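Local atomic coordinates of DR2417 (PDB entry 4XWW), a protein that degrades and processes RNA, probably as a 5'-3' exonuclease with possible endonuclease activity, using a two-metal site of the metallo-beta-lactamase superfamily. Residues A[31-36]-A[400-405]; A[407-412]-A[426-431]. All blocks are in the same frame, centred on the assembly; numbering follows the deposited sequence.

Interaction 1 (A[31-36]-A[400-405]). With ZN (zinc ion), chain F.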
ATOM      1  N   GLY A  31      13.773   6.497   7.850  1.00 22.15           N
ATOM      2  CA  GLY A  31      14.811   5.762   7.153  1.00 19.81           C
ATOM      3  C   GLY A  31      16.087   6.556   6.918  1.00 22.16           C
ATOM      4  O   GLY A  31      16.110   7.794   7.043  1.00 20.85           O
ATOM      5  N   LYS A  32      17.133   5.810   6.553  1.00 20.55           N
ATOM      6  CA  LYS A  32      18.513   6.278   6.322  1.00 19.03           C
ATOM      7  C   LYS A  32      18.952   7.428   7.221  1.00 19.34           C
ATOM      8  O   LYS A  32      19.425   8.463   6.755  1.00 20.07           O
ATOM      9  CB  LYS A  32      18.740   6.651   4.835  1.00 25.01           C
ATOM     10  CG  LYS A  32      17.841   7.727   4.216  1.00 26.23           C
ATOM     11  CD  LYS A  32      18.164   7.848   2.694  1.00 35.24           C
ATOM     12  CE  LYS A  32      17.147   8.708   1.927  1.00 28.77           C
ATOM     13  NZ  LYS A  32      17.170  10.128   2.407  1.00 24.20           N
ATOM     14  N   ASN A  33      18.839   7.200   8.523  1.00 19.65           N
ATOM     15  CA  ASN A  33      19.241   8.178   9.514  1.00 21.79           C
ATOM     16  C   ASN A  33      20.734   8.453   9.486  1.00 20.12           C
ATOM     17  O   ASN A  33      21.551   7.521   9.485  1.00 21.73           O
ATOM     18  CB  ASN A  33      18.800   7.690  10.889  1.00 17.92           C
ATOM     19  CG  ASN A  33      17.287   7.654  11.012  1.00 20.69           C
ATOM     20  OD1 ASN A  33      16.670   8.684  11.156  1.00 22.01           O
ATOM     21  ND2 ASN A  33      16.698   6.480  10.913  1.00 21.98           N
ATOM     22  N   ILE A  34      21.090   9.738   9.468  1.00 18.06           N
ATOM     23  CA  ILE A  34      22.471  10.165   9.586  1.00 23.77           C
ATOM     24  C   ILE A  34      22.487  11.664   9.894  1.00 26.48           C
ATOM     25  O   ILE A  34      21.911  12.483   9.163  1.00 24.38           O
ATOM     26  CB  ILE A  34      23.316   9.847   8.321  1.00 24.27           C
ATOM     27  CG1 ILE A  34      24.706  10.491   8.449  1.00 21.69           C
ATOM     28  CG2 ILE A  34      22.593  10.288   7.028  1.00 21.12           C
ATOM     29  CD1 ILE A  34      25.740   9.972   7.449  1.00 21.79           C
ATOM     30  N   THR A  35      23.139  12.005  11.001  1.00 22.64           N
ATOM     31  CA  THR A  35      23.156  13.375  11.492  1.00 21.53           C
ATOM     32  C   THR A  35      24.589  13.823  11.754  1.00 24.96           C
ATOM     33  O   THR A  35      25.377  13.126  12.417  1.00 23.67           O
ATOM     34  CB  THR A  35      22.324  13.514  12.775  1.00 23.52           C
ATOM     35  OG1 THR A  35      21.020  12.973  12.547  1.00 28.74           O
ATOM     36  CG2 THR A  35      22.201  14.976  13.185  1.00 25.46           C
ATOM     37  N   VAL A  36      24.902  14.998  11.225  1.00 24.55           N
ATOM     38  CA  VAL A  36      26.214  15.601  11.356  1.00 25.51           C
ATOM     39  C   VAL A  36      26.139  16.713  12.386  1.00 24.62           C
ATOM     40  O   VAL A  36      25.214  17.524  12.372  1.00 26.30           O
ATOM     41  CB  VAL A  36      26.705  16.145   9.992  1.00 32.32           C
ATOM     42  CG1 VAL A  36      27.950  16.973  10.147  1.00 32.46           C
ATOM     43  CG2 VAL A  36      26.935  14.988   9.027  1.00 37.64           C
ATOM     44  N   LEU A 400      14.030  19.742  18.059  1.00 20.93           N
ATOM     45  CA  LEU A 400      14.055  19.207  16.700  1.00 20.19           C
ATOM     46  C   LEU A 400      13.378  17.849  16.643  1.00 20.88           C
ATOM     47  O   LEU A 400      14.018  16.824  16.867  1.00 22.70           O
ATOM     48  CB  LEU A 400      15.488  19.043  16.180  1.00 22.25           C
ATOM     49  CG  LEU A 400      16.260  20.211  15.584  1.00 29.82           C
ATOM     50  CD1 LEU A 400      17.634  19.713  15.135  1.00 28.12           C
ATOM     51  CD2 LEU A 400      15.505  20.797  14.404  1.00 28.93           C
ATOM     52  N   PRO A 401      12.079  17.829  16.329  1.00 18.05           N
ATOM     53  CA  PRO A 401      11.423  16.528  16.149  1.00 16.46           C
ATOM     54  C   PRO A 401      12.017  15.817  14.933  1.00 18.74           C
ATOM     55  O   PRO A 401      12.187  16.423  13.867  1.00 21.22           O
ATOM     56  CB  PRO A 401       9.950  16.899  15.951  1.00 22.93           C
ATOM     57  CG  PRO A 401       9.970  18.368  15.570  1.00 21.22           C
ATOM     58  CD  PRO A 401      11.129  18.950  16.302  1.00 18.16           C
ATOM     59  N   TRP A 402      12.302  14.529  15.096  1.00 20.73           N
ATOM     60  CA  TRP A 402      13.191  13.797  14.204  1.00 20.38           C
ATOM     61  C   TRP A 402      12.615  12.395  13.931  1.00 15.66           C
ATOM     62  O   TRP A 402      11.626  12.020  14.561  1.00 18.41           O
ATOM     63  CB  TRP A 402      14.606  13.778  14.851  1.00 20.15           C
ATOM     64  CG  TRP A 402      15.510  12.678  14.413  1.00 21.40           C
ATOM     65  CD1 TRP A 402      16.337  12.678  13.321  1.00 22.31           C
ATOM     66  CD2 TRP A 402      15.705  11.425  15.066  1.00 17.46           C
ATOM     67  NE1 TRP A 402      17.003  11.485  13.237  1.00 23.46           N
ATOM     68  CE2 TRP A 402      16.633  10.695  14.298  1.00 20.71           C
ATOM     69  CE3 TRP A 402      15.185  10.844  16.232  1.00 19.59           C
ATOM     70  CZ2 TRP A 402      17.064   9.412  14.654  1.00 20.03           C
ATOM     71  CZ3 TRP A 402      15.593   9.546  16.579  1.00 14.48           C
ATOM     72  CH2 TRP A 402      16.523   8.852  15.784  1.00 18.24           C
ATOM     73  N   HIS A 403      13.200  11.639  12.997  1.00 18.56           N
ATOM     74  CA  HIS A 403      12.768  10.259  12.720  1.00 15.76           C
ATOM     75  C   HIS A 403      11.256  10.205  12.434  1.00 21.79           C
ATOM     76  O   HIS A 403      10.486   9.481  13.084  1.00 19.38           O
ATOM     77  CB  HIS A 403      13.141   9.324  13.901  1.00 16.89           C
ATOM     78  CG  HIS A 403      13.223   7.865  13.544  1.00 16.64           C
ATOM     79  ND1 HIS A 403      12.094   7.089  13.364  1.00 19.23           N
ATOM     80  CD2 HIS A 403      14.277   7.025  13.402  1.00 18.45           C
ATOM     81  CE1 HIS A 403      12.452   5.845  13.101  1.00 19.21           C
ATOM     82  NE2 HIS A 403      13.767   5.776  13.106  1.00 22.21           N
ATOM     83  N   GLY A 404      10.837  11.007  11.461  1.00 19.06           N
ATOM     84  CA  GLY A 404       9.441  11.049  11.079  1.00 19.77           C
ATOM     85  C   GLY A 404       9.281  11.808   9.789  1.00 16.78           C
ATOM     86  O   GLY A 404      10.107  12.647   9.454  1.00 19.04           O
ATOM     87  N   GLU A 405       8.201  11.506   9.073  1.00 17.86           N
ATOM     88  CA  GLU A 405       7.797  12.304   7.920  1.00 18.18           C
ATOM     89  C   GLU A 405       7.253  13.625   8.455  1.00 16.34           C
ATOM     90  O   GLU A 405       6.996  13.730   9.639  1.00 16.37           O
ATOM     91  CB  GLU A 405       6.756  11.545   7.108  1.00 17.66           C
ATOM     92  CG  GLU A 405       7.330  10.271   6.499  1.00 21.40           C
ATOM     93  CD  GLU A 405       6.272   9.347   5.919  1.00 22.81           C
ATOM     94  OE1 GLU A 405       5.071   9.565   6.177  1.00 23.06           O
ATOM     95  OE2 GLU A 405       6.663   8.408   5.198  1.00 28.45           O
TER
HETATM   96 ZN    ZN F 602      15.060   4.035  13.196  1.00 30.61          ZN
HETATM   97  O   HOH W   1      18.813  13.093  11.053  1.00 28.20           O
HETATM   98  O   HOH W   2      14.421   2.742  14.615  1.00 16.45           O
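At the zinc centre of this metallo-beta-lactamase fold, N33 packs against W402 and H403, two neighbours at the end of strand 398-402, where their rings meet, and touches each with a different branch of its amide. OD1 comes to the indole of W402, 3.5 Å from NE1 and much the same from CZ2; the amide and ring planes are 57° apart, and the contact is packing rather than a hydrogen bond. ND2 lies 3.5 Å from CD2 of H403, the amide and imidazole planes nearly parallel, 8° apart, and gives its hydrogen bond to the backbone O of D88. Asparagine suits this place because a short, flat group can touch both rings while its N-H bonds the backbone of D88, itself a zinc ligand in the short helix 87-90.

H403 binds zinc through NE2 at 2.2 Å, and a water 2.0 Å from the zinc, together with D88 and H89, completes the set of ligands. A chi1 of -158°, CG opposite the backbone N, carries the imidazole out to the metal, while ND1 on the other side of the ring makes a weak bond to T211. CB of H403 rests 3.4 Å above the indole plane of W402, toward its rim, and CZ2 of W402 lies in plane at the imidazole edge. Farther along, the O of a water lies 2.7 Å from T35 OG1 and accepts a weak bond of 3.3 Å from W402 NE1; this gives the buried indole N-H a polar partner where OG1 itself is too distant.

Strands 34-39 and 398-402 belong to different sheets, and their facing across a buried interior with a histidine ligand at a strand end is characteristic of the alpha-beta/beta-alpha sandwich of metallo-beta-lactamases.

Interaction 2 (A[407-412]-A[426-431]); sequences RHQINH and TLIAKN
The 407-412 turns of helix 406-417 pass the irregular chain 426-431 most closely at Q409 and I428, whose CA atoms are 6.6 Å apart. Q409 reaches across with its chain extended beyond CG, and NE2 donates to the backbone O of A429 at 3.2 Å. The bond is nearly straight, 170° at the hydrogen, and enters in the carbonyl plane on a lone pair. NE2 also donates to P401 O. OE1 takes a hydrogen from a water, 2.8 Å away, that donates equally to A429 O, so the carbonyl is held both directly and through solvent. Glutamine suits the place because it offers donor and acceptor at the end of an arm long enough to reach both P401 and A429.

This helix follows strand 398-402 and packs beside the chain that leaves strand 425-426, in a beta-alpha-beta crossover linking two parallel neighbours in one sheet. I428 turns its branched side chain to the helix: CG2 lies over the face of the Q409 amide, 3.7 Å from OE1, while CD1 meets I410 CG1 at 3.9 Å. The two isoleucines cross at about a right angle, and I410 also packs against Y362 of the second subunit.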
ATOM      1  N   ARG A 407       4.367  14.844   8.645  1.00 17.73           N
ATOM      2  CA  ARG A 407       3.171  14.692   9.470  1.00 15.68           C
ATOM      3  C   ARG A 407       3.541  14.304  10.918  1.00 18.45           C
ATOM      4  O   ARG A 407       2.957  14.802  11.884  1.00 22.23           O
ATOM      5  CB  ARG A 407       2.190  13.656   8.869  1.00 16.72           C
ATOM      6  CG  ARG A 407       2.788  12.280   8.622  1.00 21.69           C
ATOM      7  CD  ARG A 407       1.833  11.380   7.883  1.00 17.63           C
ATOM      8  NE  ARG A 407       0.666  11.088   8.709  1.00 17.66           N
ATOM      9  CZ  ARG A 407      -0.396  10.414   8.285  1.00 20.92           C
ATOM     10  NH1 ARG A 407      -0.438   9.947   7.043  1.00 21.72           N
ATOM     11  NH2 ARG A 407      -1.423  10.212   9.105  1.00 22.44           N
ATOM     12  N   HIS A 408       4.521  13.422  11.065  1.00 19.14           N
ATOM     13  CA  HIS A 408       4.968  12.973  12.375  1.00 19.80           C
ATOM     14  C   HIS A 408       5.698  14.071  13.130  1.00 16.73           C
ATOM     15  O   HIS A 408       5.451  14.306  14.313  1.00 17.03           O
ATOM     16  CB  HIS A 408       5.882  11.757  12.217  1.00 18.61           C
ATOM     17  CG  HIS A 408       5.246  10.668  11.417  1.00 19.10           C
ATOM     18  ND1 HIS A 408       5.843  10.135  10.294  1.00 25.03           N
ATOM     19  CD2 HIS A 408       4.048  10.060  11.541  1.00 19.45           C
ATOM     20  CE1 HIS A 408       5.044   9.216   9.779  1.00 32.44           C
ATOM     21  NE2 HIS A 408       3.945   9.152  10.503  1.00 23.09           N
ATOM     22  N   GLN A 409       6.613  14.726  12.437  1.00 18.35           N
ATOM     23  CA  GLN A 409       7.380  15.815  13.049  1.00 18.12           C
ATOM     24  C   GLN A 409       6.495  16.948  13.536  1.00 19.05           C
ATOM     25  O   GLN A 409       6.690  17.484  14.631  1.00 16.24           O
ATOM     26  CB  GLN A 409       8.369  16.381  12.052  1.00 22.17           C
ATOM     27  CG  GLN A 409       9.549  15.493  11.696  1.00 20.15           C
ATOM     28  CD  GLN A 409      10.331  16.112  10.551  1.00 24.56           C
ATOM     29  OE1 GLN A 409       9.837  16.200   9.419  1.00 21.34           O
ATOM     30  NE2 GLN A 409      11.526  16.581  10.844  1.00 23.39           N
ATOM     31  N   ILE A 410       5.521  17.321  12.704  1.00 21.71           N
ATOM     32  CA  ILE A 410       4.685  18.480  13.009  1.00 18.33           C
ATOM     33  C   ILE A 410       3.750  18.140  14.167  1.00 19.73           C
ATOM     34  O   ILE A 410       3.510  18.961  15.060  1.00 20.30           O
ATOM     35  CB  ILE A 410       3.917  18.939  11.753  1.00 22.93           C
ATOM     36  CG1 ILE A 410       4.910  19.566  10.770  1.00 25.21           C
ATOM     37  CG2 ILE A 410       2.819  19.921  12.120  1.00 18.86           C
ATOM     38  CD1 ILE A 410       4.321  19.900   9.411  1.00 22.04           C
ATOM     39  N   ASN A 411       3.270  16.904  14.195  1.00 20.79           N
ATOM     40  CA  ASN A 411       2.452  16.483  15.320  1.00 22.75           C
ATOM     41  C   ASN A 411       3.234  16.367  16.622  1.00 20.43           C
ATOM     42  O   ASN A 411       2.686  16.612  17.686  1.00 20.53           O
ATOM     43  CB  ASN A 411       1.735  15.179  14.995  1.00 22.21           C
ATOM     44  CG  ASN A 411       0.462  15.436  14.259  1.00 28.83           C
ATOM     45  OD1 ASN A 411      -0.503  15.913  14.850  1.00 32.53           O
ATOM     46  ND2 ASN A 411       0.463  15.198  12.954  1.00 19.79           N
ATOM     47  N   HIS A 412       4.521  16.033  16.537  1.00 18.77           N
ATOM     48  CA  HIS A 412       5.384  16.000  17.717  1.00 19.37           C
ATOM     49  C   HIS A 412       5.557  17.432  18.247  1.00 21.99           C
ATOM     50  O   HIS A 412       5.529  17.682  19.455  1.00 19.24           O
ATOM     51  CB  HIS A 412       6.735  15.375  17.350  1.00 17.16           C
ATOM     52  CG  HIS A 412       7.510  14.822  18.512  1.00 16.28           C
ATOM     53  ND1 HIS A 412       8.666  14.086  18.335  1.00 20.80           N
ATOM     54  CD2 HIS A 412       7.324  14.917  19.852  1.00 18.39           C
ATOM     55  CE1 HIS A 412       9.153  13.742  19.516  1.00 17.99           C
ATOM     56  NE2 HIS A 412       8.365  14.235  20.454  1.00 18.48           N
ATOM     57  N   THR A 426      10.644  25.557  18.196  1.00 25.03           N
ATOM     58  CA  THR A 426      10.725  24.223  17.614  1.00 23.15           C
ATOM     59  C   THR A 426      10.869  24.379  16.111  1.00 27.45           C
ATOM     60  O   THR A 426      10.139  25.165  15.498  1.00 33.30           O
ATOM     61  CB  THR A 426       9.484  23.384  17.938  1.00 27.81           C
ATOM     62  OG1 THR A 426       9.339  23.265  19.359  1.00 23.79           O
ATOM     63  CG2 THR A 426       9.595  21.992  17.318  1.00 22.90           C
ATOM     64  N   LEU A 427      11.815  23.658  15.511  1.00 24.08           N
ATOM     65  CA  LEU A 427      11.962  23.693  14.058  1.00 22.10           C
ATOM     66  C   LEU A 427      11.648  22.344  13.437  1.00 22.91           C
ATOM     67  O   LEU A 427      11.891  21.302  14.046  1.00 21.59           O
ATOM     68  CB  LEU A 427      13.366  24.104  13.656  1.00 23.77           C
ATOM     69  CG  LEU A 427      13.755  25.521  14.038  1.00 31.89           C
ATOM     70  CD1 LEU A 427      15.213  25.754  13.689  1.00 29.80           C
ATOM     71  CD2 LEU A 427      12.841  26.538  13.344  1.00 33.35           C
ATOM     72  N   ILE A 428      11.107  22.379  12.222  1.00 20.64           N
ATOM     73  CA  ILE A 428      10.846  21.156  11.465  1.00 18.76           C
ATOM     74  C   ILE A 428      11.963  21.035  10.426  1.00 23.94           C
ATOM     75  O   ILE A 428      11.919  21.683   9.377  1.00 27.01           O
ATOM     76  CB  ILE A 428       9.448  21.158  10.767  1.00 26.94           C
ATOM     77  CG1 ILE A 428       8.302  21.470  11.747  1.00 19.49           C
ATOM     78  CG2 ILE A 428       9.214  19.817  10.087  1.00 19.37           C
ATOM     79  CD1 ILE A 428       8.112  20.453  12.854  1.00 17.14           C
ATOM     80  N   ALA A 429      12.991  20.247  10.730  1.00 22.62           N
ATOM     81  CA  ALA A 429      14.140  20.190   9.835  1.00 22.39           C
ATOM     82  C   ALA A 429      13.893  19.267   8.640  1.00 21.33           C
ATOM     83  O   ALA A 429      13.084  18.321   8.697  1.00 26.88           O
ATOM     84  CB  ALA A 429      15.412  19.768  10.598  1.00 24.16           C
ATOM     85  N   LYS A 430      14.580  19.604   7.553  1.00 23.86           N
ATOM     86  CA  LYS A 430      14.652  18.809   6.332  1.00 25.10           C
ATOM     87  C   LYS A 430      16.070  18.312   6.184  1.00 24.69           C
ATOM     88  O   LYS A 430      16.988  18.967   6.670  1.00 25.01           O
ATOM     89  CB  LYS A 430      14.277  19.644   5.101  1.00 27.33           C
ATOM     90  CG  LYS A 430      12.877  20.220   5.137  1.00 26.93           C
ATOM     91  CD  LYS A 430      12.621  20.998   3.847  1.00 32.97           C
ATOM     92  CE  LYS A 430      11.608  22.116   4.055  1.00 39.09           C
ATOM     93  NZ  LYS A 430      12.189  23.255   4.816  1.00 44.77           N
ATOM     94  N   ASN A 431      16.265  17.178   5.514  1.00 23.44           N
ATOM     95  CA  ASN A 431      17.625  16.748   5.184  1.00 22.71           C
ATOM     96  C   ASN A 431      18.354  17.842   4.416  1.00 25.26           C
ATOM     97  O   ASN A 431      17.774  18.471   3.528  1.00 26.87           O
ATOM     98  CB  ASN A 431      17.613  15.466   4.356  1.00 21.09           C
ATOM     99  CG  ASN A 431      17.023  14.310   5.088  1.00 22.09           C
ATOM    100  OD1 ASN A 431      17.067  14.249   6.318  1.00 21.86           O
ATOM    101  ND2 ASN A 431      16.459  13.368   4.346  1.00 24.67           N
TER
HETATM  102  O   HOH W   3      10.775  17.720   7.245  1.00 19.54           O

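In the fold
Interaction 1 is wholly buried at the zinc centre, whereas interaction 2 is only partly buried and lies beside the second subunit. Their centres are 10 Å apart, and they follow one another along the chain: strand 398-402 runs into helix 406-417. P401 joins them, its ring packing on T426 and L427 while its carbonyl shares the Q409 amide with A429. In 31-36/400-405 the two sheets of the fold meet through aromatic rings, an amide and a metal ligand, without a direct hydrogen bond between the segments. In 407-412/426-431, the helix of the crossover and the chain that leaves its second strand are joined by a direct amide-to-carbonyl bond, a water and aliphatic packing.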